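Local coordinates for protein aminotransferase (Neisseria meningitidis Z2491, PDB 3JTX) that probably transfers amino groups between amino acids and keto acids, using a covalently bound pyridoxal phosphate cofactor, at residues 126-138 with 358-370. Residues are numbered along the deposited sequence; the frame is centred on the assembly and turned at random. Where two conformers were deposited one is given.
Sequences PNPFYQIYEGATL and FLARDTEQGNPGE
ND2 of N127 donates twice, to R361 O at 2.7 Å in a nearly straight bond (169°) and to N148 OD1, while OD1 accepts from R361 N at 3.0 Å, on a lone pair in the carbonyl plane. The pairing shows how a carboxamide can stand in for a backbone peptide group: a chi1 of -165° turns the amide toward the 358-370 loop, where it meets both the backbone N and the backbone O of R361. Two residues on, F129 N donates to L359 O at 2.8 Å, and the rim of the F129 ring lies against the A360–R361 peptide, CE1 3.7 Å from R361 N. The R361 chain bends at chi3 and forms a salt bridge, NH2 to E134 OE2 at 2.7 Å, in the guanidinium plane and on the anti lone pair of OE2; carboxylate and guanidinium planes are 48° apart, and a water links the same OE2 to NE. P128, after a cis peptide bond, packs CD against P368 CG at 4.0 Å. The contact thus joins the end of strand 122-127 in the central seven-stranded sheet, and the helix that follows, to the loop between strands 354-355 and 372-376, tying large to small domain in a fold type I aminotransferase.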
ATOM      1  N   PRO A 126      22.507  -5.890   5.988  1.00 16.56           N
ATOM      2  CA  PRO A 126      23.809  -5.237   5.961  1.00 16.49           C
ATOM      3  C   PRO A 126      23.851  -4.108   6.992  1.00 16.95           C
ATOM      4  O   PRO A 126      22.791  -3.661   7.475  1.00 16.36           O
ATOM      5  CB  PRO A 126      23.888  -4.680   4.537  1.00 17.03           C
ATOM      6  CG  PRO A 126      22.459  -4.462   4.168  1.00 16.55           C
ATOM      7  CD  PRO A 126      21.753  -5.634   4.749  1.00 16.27           C
ATOM      8  N   ASN A 127      25.067  -3.680   7.332  1.00 17.18           N
ATOM      9  CA  ASN A 127      25.288  -2.566   8.258  1.00 18.03           C
ATOM     10  C   ASN A 127      26.522  -1.798   7.784  1.00 18.28           C
ATOM     11  O   ASN A 127      27.623  -2.357   7.800  1.00 17.86           O
ATOM     12  CB  ASN A 127      25.481  -3.090   9.666  1.00 17.97           C
ATOM     13  CG  ASN A 127      25.366  -2.014  10.731  1.00 19.22           C
ATOM     14  OD1 ASN A 127      24.631  -1.030  10.582  1.00 18.38           O
ATOM     15  ND2 ASN A 127      26.072  -2.228  11.856  1.00 20.24           N
ATOM     16  N   PRO A 128      26.348  -0.529   7.333  1.00 18.37           N
ATOM     17  CA  PRO A 128      25.142   0.314   7.324  1.00 18.86           C
ATOM     18  C   PRO A 128      23.935  -0.273   6.585  1.00 19.47           C
ATOM     19  O   PRO A 128      24.097  -1.051   5.626  1.00 19.13           O
ATOM     20  CB  PRO A 128      25.611   1.609   6.634  1.00 18.57           C
ATOM     21  CG  PRO A 128      27.060   1.642   6.816  1.00 18.77           C
ATOM     22  CD  PRO A 128      27.499   0.189   6.761  1.00 18.59           C
ATOM     23  N   PHE A 129      22.738   0.114   7.037  1.00 20.03           N
ATOM     24  CA  PHE A 129      21.487  -0.475   6.551  1.00 20.78           C
ATOM     25  C   PHE A 129      20.530   0.578   5.997  1.00 20.96           C
ATOM     26  O   PHE A 129      20.713   1.775   6.195  1.00 21.00           O
ATOM     27  CB  PHE A 129      20.810  -1.286   7.675  1.00 20.81           C
ATOM     28  CG  PHE A 129      20.381  -0.472   8.870  1.00 22.73           C
ATOM     29  CD1 PHE A 129      21.274  -0.196   9.901  1.00 24.54           C
ATOM     30  CD2 PHE A 129      19.076  -0.011   8.985  1.00 24.30           C
ATOM     31  CE1 PHE A 129      20.886   0.551  11.001  1.00 25.31           C
ATOM     32  CE2 PHE A 129      18.673   0.724  10.092  1.00 25.82           C
ATOM     33  CZ  PHE A 129      19.584   1.014  11.099  1.00 26.06           C
ATOM     34  N   TYR A 130      19.513   0.108   5.283  1.00 21.69           N
ATOM     35  CA  TYR A 130      18.401   0.947   4.842  1.00 21.43           C
ATOM     36  C   TYR A 130      17.287   0.790   5.855  1.00 21.54           C
ATOM     37  O   TYR A 130      16.907  -0.331   6.211  1.00 21.15           O
ATOM     38  CB  TYR A 130      17.931   0.527   3.442  1.00 21.45           C
ATOM     39  CG  TYR A 130      16.774   1.308   2.848  1.00 21.13           C
ATOM     40  CD1 TYR A 130      16.851   2.682   2.642  1.00 22.67           C
ATOM     41  CD2 TYR A 130      15.622   0.650   2.419  1.00 23.26           C
ATOM     42  CE1 TYR A 130      15.786   3.384   2.039  1.00 24.18           C
ATOM     43  CE2 TYR A 130      14.552   1.346   1.821  1.00 22.63           C
ATOM     44  CZ  TYR A 130      14.634   2.701   1.641  1.00 25.35           C
ATOM     45  OH  TYR A 130      13.557   3.369   1.058  1.00 24.95           O
ATOM     46  N   GLN A 131      16.791   1.938   6.316  1.00 21.89           N
ATOM     47  CA  GLN A 131      15.741   2.078   7.350  1.00 22.54           C
ATOM     48  C   GLN A 131      14.659   0.995   7.363  1.00 21.72           C
ATOM     49  O   GLN A 131      14.367   0.414   8.423  1.00 21.42           O
ATOM     50  CB  GLN A 131      15.069   3.477   7.188  1.00 23.74           C
ATOM     51  CG  GLN A 131      14.418   3.739   5.731  1.00 25.79           C
ATOM     52  CD  GLN A 131      14.732   5.131   5.107  1.00 28.58           C
ATOM     53  OE1 GLN A 131      13.864   5.779   4.488  1.00 29.12           O
ATOM     54  NE2 GLN A 131      15.960   5.581   5.269  1.00 28.29           N
ATOM     55  N   ILE A 132      14.075   0.708   6.194  1.00 20.85           N
ATOM     56  CA  ILE A 132      12.950  -0.227   6.078  0.50 20.46           C
ATOM     57  C   ILE A 132      13.330  -1.621   6.577  1.00 20.22           C
ATOM     58  O   ILE A 132      12.523  -2.298   7.181  1.00 19.83           O
ATOM     59  CB  ILE A 132      12.422  -0.327   4.609  0.50 20.39           C
ATOM     60  CG1 ILE A 132      11.694   0.956   4.206  0.50 20.08           C
ATOM     61  CG2 ILE A 132      11.488  -1.521   4.443  0.50 20.66           C
ATOM     62  CD1 ILE A 132      10.534   1.308   5.099  0.50 18.17           C
ATOM     63  N   TYR A 133      14.585  -2.042   6.348  1.00 19.34           N
ATOM     64  CA  TYR A 133      15.001  -3.390   6.777  1.00 18.48           C
ATOM     65  C   TYR A 133      14.807  -3.554   8.291  1.00 18.64           C
ATOM     66  O   TYR A 133      14.302  -4.580   8.761  1.00 18.38           O
ATOM     67  CB  TYR A 133      16.456  -3.732   6.398  1.00 18.65           C
ATOM     68  CG  TYR A 133      16.850  -3.468   4.962  1.00 17.81           C
ATOM     69  CD1 TYR A 133      15.897  -3.371   3.937  1.00 17.70           C
ATOM     70  CD2 TYR A 133      18.192  -3.307   4.617  1.00 18.14           C
ATOM     71  CE1 TYR A 133      16.279  -3.091   2.625  1.00 16.31           C
ATOM     72  CE2 TYR A 133      18.570  -3.057   3.302  1.00 16.17           C
ATOM     73  CZ  TYR A 133      17.616  -2.942   2.325  1.00 16.22           C
ATOM     74  OH  TYR A 133      18.011  -2.636   1.054  1.00 17.61           O
ATOM     75  N   GLU A 134      15.205  -2.536   9.043  1.00 18.69           N
ATOM     76  CA  GLU A 134      15.082  -2.558  10.496  1.00 18.77           C
ATOM     77  C   GLU A 134      13.623  -2.448  10.937  1.00 18.55           C
ATOM     78  O   GLU A 134      13.146  -3.240  11.740  1.00 18.37           O
ATOM     79  CB  GLU A 134      15.878  -1.408  11.099  1.00 19.51           C
ATOM     80  CG  GLU A 134      15.746  -1.331  12.612  1.00 20.13           C
ATOM     81  CD  GLU A 134      16.302  -0.036  13.191  1.00 22.26           C
ATOM     82  OE1 GLU A 134      16.071   1.067  12.627  1.00 24.02           O
ATOM     83  OE2 GLU A 134      16.949  -0.139  14.240  1.00 21.62           O
ATOM     84  N   GLY A 135      12.912  -1.455  10.412  1.00 18.29           N
ATOM     85  CA  GLY A 135      11.521  -1.252  10.798  1.00 17.92           C
ATOM     86  C   GLY A 135      10.633  -2.445  10.498  1.00 17.55           C
ATOM     87  O   GLY A 135       9.813  -2.841  11.324  1.00 17.06           O
ATOM     88  N   ALA A 136      10.786  -3.009   9.305  1.00 17.31           N
ATOM     89  CA  ALA A 136       9.943  -4.118   8.858  1.00 17.02           C
ATOM     90  C   ALA A 136      10.136  -5.325   9.765  1.00 17.34           C
ATOM     91  O   ALA A 136       9.172  -5.971  10.183  1.00 17.45           O
ATOM     92  CB  ALA A 136      10.270  -4.478   7.384  1.00 17.28           C
ATOM     93  N   THR A 137      11.400  -5.615  10.080  1.00 16.85           N
ATOM     94  CA  THR A 137      11.750  -6.726  10.941  1.00 16.65           C
ATOM     95  C   THR A 137      11.167  -6.550  12.337  1.00 16.88           C
ATOM     96  O   THR A 137      10.468  -7.437  12.822  1.00 16.47           O
ATOM     97  CB  THR A 137      13.282  -6.903  11.001  1.00 16.31           C
ATOM     98  OG1 THR A 137      13.771  -7.165   9.670  1.00 16.62           O
ATOM     99  CG2 THR A 137      13.666  -8.050  11.971  1.00 16.16           C
ATOM    100  N   LEU A 138      11.415  -5.393  12.954  1.00 17.03           N
ATOM    101  CA  LEU A 138      10.978  -5.150  14.341  1.00 17.64           C
ATOM    102  C   LEU A 138       9.452  -5.081  14.442  1.00 18.00           C
ATOM    103  O   LEU A 138       8.857  -5.704  15.327  1.00 17.69           O
ATOM    104  CB  LEU A 138      11.654  -3.894  14.919  1.00 17.19           C
ATOM    105  CG  LEU A 138      13.178  -4.017  15.133  1.00 18.43           C
ATOM    106  CD1 LEU A 138      13.796  -2.736  15.701  1.00 17.62           C
ATOM    107  CD2 LEU A 138      13.547  -5.221  16.021  1.00 18.91           C
ATOM    108  N   PHE A 358      24.733   7.703  11.290  1.00 15.97           N
ATOM    109  CA  PHE A 358      23.271   7.768  11.258  1.00 17.22           C
ATOM    110  C   PHE A 358      22.607   6.684  10.416  1.00 17.34           C
ATOM    111  O   PHE A 358      21.377   6.513  10.494  1.00 17.15           O
ATOM    112  CB  PHE A 358      22.802   9.157  10.789  1.00 17.37           C
ATOM    113  CG  PHE A 358      23.138  10.298  11.747  1.00 18.02           C
ATOM    114  CD1 PHE A 358      23.505  10.071  13.069  1.00 22.62           C
ATOM    115  CD2 PHE A 358      23.049  11.611  11.314  1.00 21.36           C
ATOM    116  CE1 PHE A 358      23.791  11.143  13.935  1.00 23.38           C
ATOM    117  CE2 PHE A 358      23.337  12.687  12.175  1.00 20.85           C
ATOM    118  CZ  PHE A 358      23.706  12.450  13.474  1.00 21.79           C
ATOM    119  N   LEU A 359      23.392   5.974   9.599  1.00 17.61           N
ATOM    120  CA  LEU A 359      22.883   4.901   8.733  1.00 18.06           C
ATOM    121  C   LEU A 359      23.227   3.507   9.260  1.00 19.25           C
ATOM    122  O   LEU A 359      22.997   2.498   8.571  1.00 19.00           O
ATOM    123  CB  LEU A 359      23.469   5.049   7.309  1.00 17.62           C
ATOM    124  CG  LEU A 359      23.148   6.358   6.584  1.00 17.71           C
ATOM    125  CD1 LEU A 359      23.855   6.429   5.223  1.00 16.59           C
ATOM    126  CD2 LEU A 359      21.644   6.456   6.414  1.00 15.69           C
ATOM    127  N   ALA A 360      23.794   3.450  10.469  1.00 20.13           N
ATOM    128  CA  ALA A 360      24.325   2.208  11.000  1.00 21.06           C
ATOM    129  C   ALA A 360      23.977   2.009  12.471  1.00 22.84           C
ATOM    130  O   ALA A 360      23.679   2.964  13.198  1.00 21.62           O
ATOM    131  CB  ALA A 360      25.827   2.183  10.820  1.00 20.70           C
ATOM    132  N   ARG A 361      24.006   0.745  12.886  1.00 25.28           N
ATOM    133  CA  ARG A 361      23.980   0.385  14.290  1.00 27.02           C
ATOM    134  C   ARG A 361      25.349  -0.095  14.784  1.00 28.55           C
ATOM    135  O   ARG A 361      26.133  -0.682  14.054  1.00 29.10           O
ATOM    136  CB  ARG A 361      22.934  -0.698  14.564  1.00 27.19           C
ATOM    137  CG  ARG A 361      22.496  -0.628  16.011  1.00 27.89           C
ATOM    138  CD  ARG A 361      21.569  -1.660  16.407  1.00 28.21           C
ATOM    139  NE  ARG A 361      20.200  -1.452  15.940  1.00 26.43           N
ATOM    140  CZ  ARG A 361      19.215  -2.283  16.256  1.00 25.45           C
ATOM    141  NH1 ARG A 361      19.477  -3.335  17.030  1.00 25.75           N
ATOM    142  NH2 ARG A 361      17.987  -2.084  15.806  1.00 24.82           N
ATOM    143  N   ASP A 362      25.613   0.210  16.045  1.00 30.92           N
ATOM    144  CA  ASP A 362      26.812  -0.300  16.732  0.50 31.34           C
ATOM    145  C   ASP A 362      26.781  -1.827  16.976  1.00 32.23           C
ATOM    146  O   ASP A 362      25.755  -2.430  17.269  1.00 32.82           O
ATOM    147  CB  ASP A 362      27.050   0.464  18.040  0.50 31.56           C
ATOM    148  CG  ASP A 362      28.459   1.020  18.139  0.50 30.58           C
ATOM    149  OD1 ASP A 362      29.440   0.240  18.073  0.50 30.21           O
ATOM    150  OD2 ASP A 362      28.578   2.253  18.273  0.50 30.04           O
ATOM    151  N   THR A 363      27.947  -2.462  16.805  1.00 33.13           N
ATOM    152  CA  THR A 363      28.071  -3.911  16.974  1.00 33.89           C
ATOM    153  C   THR A 363      29.312  -4.274  17.788  1.00 35.09           C
ATOM    154  O   THR A 363      30.120  -3.404  18.126  1.00 35.64           O
ATOM    155  CB  THR A 363      28.175  -4.649  15.608  1.00 34.35           C
ATOM    156  OG1 THR A 363      29.476  -4.425  15.023  1.00 33.68           O
ATOM    157  CG2 THR A 363      27.066  -4.181  14.643  1.00 33.85           C
ATOM    158  N   GLU A 364      29.475  -5.567  18.071  1.00 35.99           N
ATOM    159  CA  GLU A 364      30.695  -6.061  18.709  1.00 36.87           C
ATOM    160  C   GLU A 364      31.949  -5.691  17.900  1.00 37.33           C
ATOM    161  O   GLU A 364      33.058  -5.759  18.423  1.00 37.70           O
ATOM    162  CB  GLU A 364      30.629  -7.578  18.938  1.00 36.73           C
ATOM    163  N   GLN A 365      31.782  -5.302  16.633  1.00 37.64           N
ATOM    164  CA  GLN A 365      32.919  -4.830  15.814  1.00 37.87           C
ATOM    165  C   GLN A 365      32.872  -3.323  15.499  1.00 37.31           C
ATOM    166  O   GLN A 365      33.465  -2.873  14.509  1.00 38.23           O
ATOM    167  CB  GLN A 365      33.006  -5.661  14.522  1.00 38.26           C
ATOM    168  CG  GLN A 365      33.181  -7.165  14.783  1.00 39.16           C
ATOM    169  CD  GLN A 365      33.148  -8.022  13.522  1.00 40.95           C
ATOM    170  OE1 GLN A 365      32.449  -7.708  12.541  1.00 42.22           O
ATOM    171  NE2 GLN A 365      33.891  -9.127  13.550  1.00 41.53           N
ATOM    172  N   GLY A 366      32.206  -2.542  16.355  1.00 36.08           N
ATOM    173  CA  GLY A 366      32.061  -1.088  16.163  1.00 35.01           C
ATOM    174  C   GLY A 366      30.956  -0.709  15.181  1.00 33.79           C
ATOM    175  O   GLY A 366      30.346  -1.601  14.563  1.00 34.28           O
ATOM    176  N   ASN A 367      30.686   0.606  15.068  1.00 31.59           N
ATOM    177  CA  ASN A 367      29.681   1.176  14.147  1.00 29.68           C
ATOM    178  C   ASN A 367      30.346   1.393  12.788  1.00 28.09           C
ATOM    179  O   ASN A 367      31.224   2.258  12.667  1.00 27.04           O
ATOM    180  CB  ASN A 367      29.113   2.499  14.713  1.00 29.61           C
ATOM    181  CG  ASN A 367      28.112   3.181  13.776  1.00 28.78           C
ATOM    182  OD1 ASN A 367      28.336   3.282  12.573  1.00 26.56           O
ATOM    183  ND2 ASN A 367      26.999   3.656  14.333  1.00 27.71           N
ATOM    184  N   PRO A 368      29.949   0.597  11.766  1.00 25.34           N
ATOM    185  CA  PRO A 368      30.634   0.659  10.480  1.00 24.25           C
ATOM    186  C   PRO A 368      30.234   1.880   9.614  1.00 22.78           C
ATOM    187  O   PRO A 368      30.712   2.006   8.487  1.00 21.73           O
ATOM    188  CB  PRO A 368      30.220  -0.653   9.811  1.00 24.19           C
ATOM    189  CG  PRO A 368      28.853  -0.905  10.340  1.00 24.75           C
ATOM    190  CD  PRO A 368      28.879  -0.420  11.759  1.00 25.72           C
ATOM    191  N   GLY A 369      29.337   2.726  10.131  1.00 21.49           N
ATOM    192  CA  GLY A 369      29.063   4.041   9.562  1.00 21.01           C
ATOM    193  C   GLY A 369      29.999   5.135  10.049  1.00 20.50           C
ATOM    194  O   GLY A 369      30.213   6.126   9.358  1.00 19.94           O
ATOM    195  N   GLU A 370      30.582   4.962  11.231  1.00 20.49           N
ATOM    196  CA  GLU A 370      31.491   5.978  11.774  1.00 20.43           C
ATOM    197  C   GLU A 370      32.703   6.156  10.875  1.00 19.28           C
ATOM    198  O   GLU A 370      33.239   5.183  10.340  1.00 18.28           O
ATOM    199  CB  GLU A 370      31.989   5.597  13.159  1.00 21.15           C
ATOM    200  CG  GLU A 370      31.008   5.823  14.271  1.00 25.32           C
ATOM    201  CD  GLU A 370      31.618   5.575  15.654  1.00 29.36           C
ATOM    202  OE1 GLU A 370      32.856   5.449  15.751  1.00 31.37           O
ATOM    203  OE2 GLU A 370      30.843   5.505  16.633  1.00 33.25           O
TER
HETATM  204  O   HOH W   1      19.326   1.259  14.943  1.00 34.35           O